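Local coordinates for protein formiminotetrahydrofolate cyclodeaminase (Thermotoga maritima, PDB 1O5H) that probably catalyses the cyclisation of 5-formiminotetrahydrofolate to 5,10-methenyltetrahydrofolate with release of ammonia, at residues E16-L20 with K21-D25. Sequence-based numbering, arbitrary orientation.
Sequences ERLSL and KEFCD
With chi1 at 79°, Ser19 holds its OG between its own backbone N and carbonyl carbon, facing the first turn of helix 20-28, while the side chain of Glu22, extended beyond CG, reaches back over the start of that turn. The two groups meet in reciprocal fashion. Ser19 OG accepts from Glu22 N at 3.0 Å, and Ser19 N donates to Glu22 OE1 at 2.9 Å, a nearly straight bond of 163°. The hydroxyl also donates to the carboxylate, Ser19 OG to Glu22 OE1 being 3.1 Å. Thus one oxygen, OE1, is gripped by two donors, both on its anti side, the amide lying 31° out of the carboxylate plane.

Serine suits the N-cap because its short side chain supplies an acceptor to an amide that has no carbonyl one turn earlier within the helix; glutamate three residues on is long enough to return the favour, and its negative charge is probably welcome beside the positive end of the helix dipole. Replacing this serine by an alanine removes the hydroxyl, which would probably leave Glu22 N without its capping acceptor and the Glu22 carboxylate, with one of its two donors gone, freer to turn.

Regular helical bonding takes over at once, with Phe23 N 2.8 Å from Ser19 O and Cys24 N bonded to Leu20 O. Leu18, just before the cap, brings CD1 obliquely to the Phe23 ring, 4.3 Å from CD1 of Phe23; both are apolar, as suits a contact across the helix start, and buried Phe23 also touches Val39 and Val42 of helix 36-56. Farther along, Lys21 NZ bridges to OD2 of Asp25, whose OD1 pairs with Arg82 of the second subunit.

Ser19 and Glu22 thus form a classic capping box, accompanied by a Leu18–Phe23 contact in the hydrophobic-staple position, at the start of helix 20-28.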
loop_
_atom_site.group_PDB
_atom_site.type_symbol
_atom_site.label_atom_id
_atom_site.label_comp_id
_atom_site.label_asym_id
_atom_site.label_seq_id
_atom_site.Cartn_x
_atom_site.Cartn_y
_atom_site.Cartn_z
ATOM N N GLU A 16 -10.382 -12.356 -3.960
ATOM C CA GLU A 16 -9.656 -12.811 -2.778
ATOM C C GLU A 16 -9.090 -14.201 -2.964
ATOM O O GLU A 16 -8.082 -14.557 -2.330
ATOM C CB GLU A 16 -10.537 -12.860 -1.537
ATOM C CG GLU A 16 -11.638 -11.838 -1.477
ATOM C CD GLU A 16 -12.947 -12.397 -1.939
ATOM O OE1 GLU A 16 -13.040 -12.750 -3.140
ATOM O OE2 GLU A 16 -13.863 -12.473 -1.087
ATOM N N ARG A 17 -9.754 -14.993 -3.806
ATOM C CA ARG A 17 -9.330 -16.362 -4.005
ATOM C C ARG A 17 -8.056 -16.432 -4.863
ATOM O O ARG A 17 -7.470 -17.496 -5.030
ATOM C CB ARG A 17 -10.487 -17.247 -4.492
ATOM C CG ARG A 17 -11.427 -17.751 -3.335
ATOM C CD ARG A 17 -12.315 -19.004 -3.673
ATOM N N LEU A 18 -7.590 -15.286 -5.350
ATOM C CA LEU A 18 -6.340 -15.245 -6.101
ATOM C C LEU A 18 -5.165 -15.290 -5.170
ATOM O O LEU A 18 -5.211 -14.728 -4.075
ATOM C CB LEU A 18 -6.241 -13.971 -6.922
ATOM C CG LEU A 18 -7.198 -13.846 -8.110
ATOM C CD1 LEU A 18 -7.419 -12.370 -8.453
ATOM C CD2 LEU A 18 -6.663 -14.634 -9.308
ATOM N N SER A 19 -4.092 -15.940 -5.597
ATOM C CA SER A 19 -2.882 -15.936 -4.790
ATOM C C SER A 19 -2.155 -14.638 -5.033
ATOM O O SER A 19 -2.347 -13.994 -6.063
ATOM C CB SER A 19 -1.972 -17.109 -5.121
ATOM O OG SER A 19 -1.247 -16.849 -6.306
ATOM N N LEU A 20 -1.307 -14.273 -4.085
ATOM C CA LEU A 20 -0.488 -13.083 -4.201
ATOM C C LEU A 20 0.371 -13.057 -5.476
ATOM O O LEU A 20 0.429 -12.027 -6.167
ATOM C CB LEU A 20 0.364 -12.906 -2.945
ATOM C CG LEU A 20 -0.456 -12.653 -1.677
ATOM C CD1 LEU A 20 0.385 -12.898 -0.444
ATOM C CD2 LEU A 20 -0.976 -11.231 -1.682
ATOM N N LYS A 21 1.022 -14.176 -5.801
ATOM C CA LYS A 21 1.784 -14.256 -7.043
ATOM C C LYS A 21 0.863 -14.037 -8.240
ATOM O O LYS A 21 1.196 -13.233 -9.099
ATOM C CB LYS A 21 2.500 -15.588 -7.168
ATOM C CG LYS A 21 3.200 -15.786 -8.486
ATOM C CD LYS A 21 4.074 -17.017 -8.444
ATOM C CE LYS A 21 4.342 -17.529 -9.851
ATOM N NZ LYS A 21 4.709 -16.402 -10.750
ATOM N N GLU A 22 -0.280 -14.737 -8.275
ATOM C CA GLU A 22 -1.283 -14.583 -9.338
ATOM C C GLU A 22 -1.712 -13.131 -9.503
ATOM O O GLU A 22 -1.566 -12.546 -10.590
ATOM C CB GLU A 22 -2.541 -15.411 -9.058
ATOM C CG GLU A 22 -2.567 -16.813 -9.637
ATOM C CD GLU A 22 -3.716 -17.641 -9.074
ATOM O OE1 GLU A 22 -3.864 -17.707 -7.829
ATOM O OE2 GLU A 22 -4.476 -18.236 -9.872
ATOM N N PHE A 23 -2.257 -12.549 -8.432
ATOM C CA PHE A 23 -2.744 -11.174 -8.511
ATOM C C PHE A 23 -1.674 -10.247 -9.073
ATOM O O PHE A 23 -1.964 -9.409 -9.930
ATOM C CB PHE A 23 -3.230 -10.639 -7.163
ATOM C CG PHE A 23 -3.728 -9.212 -7.230
ATOM C CD1 PHE A 23 -4.895 -8.897 -7.929
ATOM C CD2 PHE A 23 -3.036 -8.189 -6.601
ATOM C CE1 PHE A 23 -5.362 -7.601 -8.007
ATOM C CE2 PHE A 23 -3.501 -6.857 -6.674
ATOM C CZ PHE A 23 -4.665 -6.563 -7.389
ATOM N N CYS A 24 -0.443 -10.404 -8.591
ATOM C CA CYS A 24 0.655 -9.567 -9.054
ATOM C C CYS A 24 0.938 -9.777 -10.514
ATOM O O CYS A 24 0.904 -8.835 -11.276
ATOM C CB CYS A 24 1.920 -9.780 -8.220
ATOM S SG CYS A 24 1.884 -8.790 -6.716
ATOM N N ASP A 25 1.204 -11.020 -10.901
ATOM C CA ASP A 25 1.488 -11.351 -12.288
ATOM C C ASP A 25 0.468 -10.704 -13.192
ATOM O O ASP A 25 0.832 -10.190 -14.227
ATOM C CB ASP A 25 1.520 -12.859 -12.496
ATOM C CG ASP A 25 2.790 -13.514 -11.941
ATOM O OD1 ASP A 25 3.774 -12.792 -11.607
ATOM O OD2 ASP A 25 2.877 -14.768 -11.812
#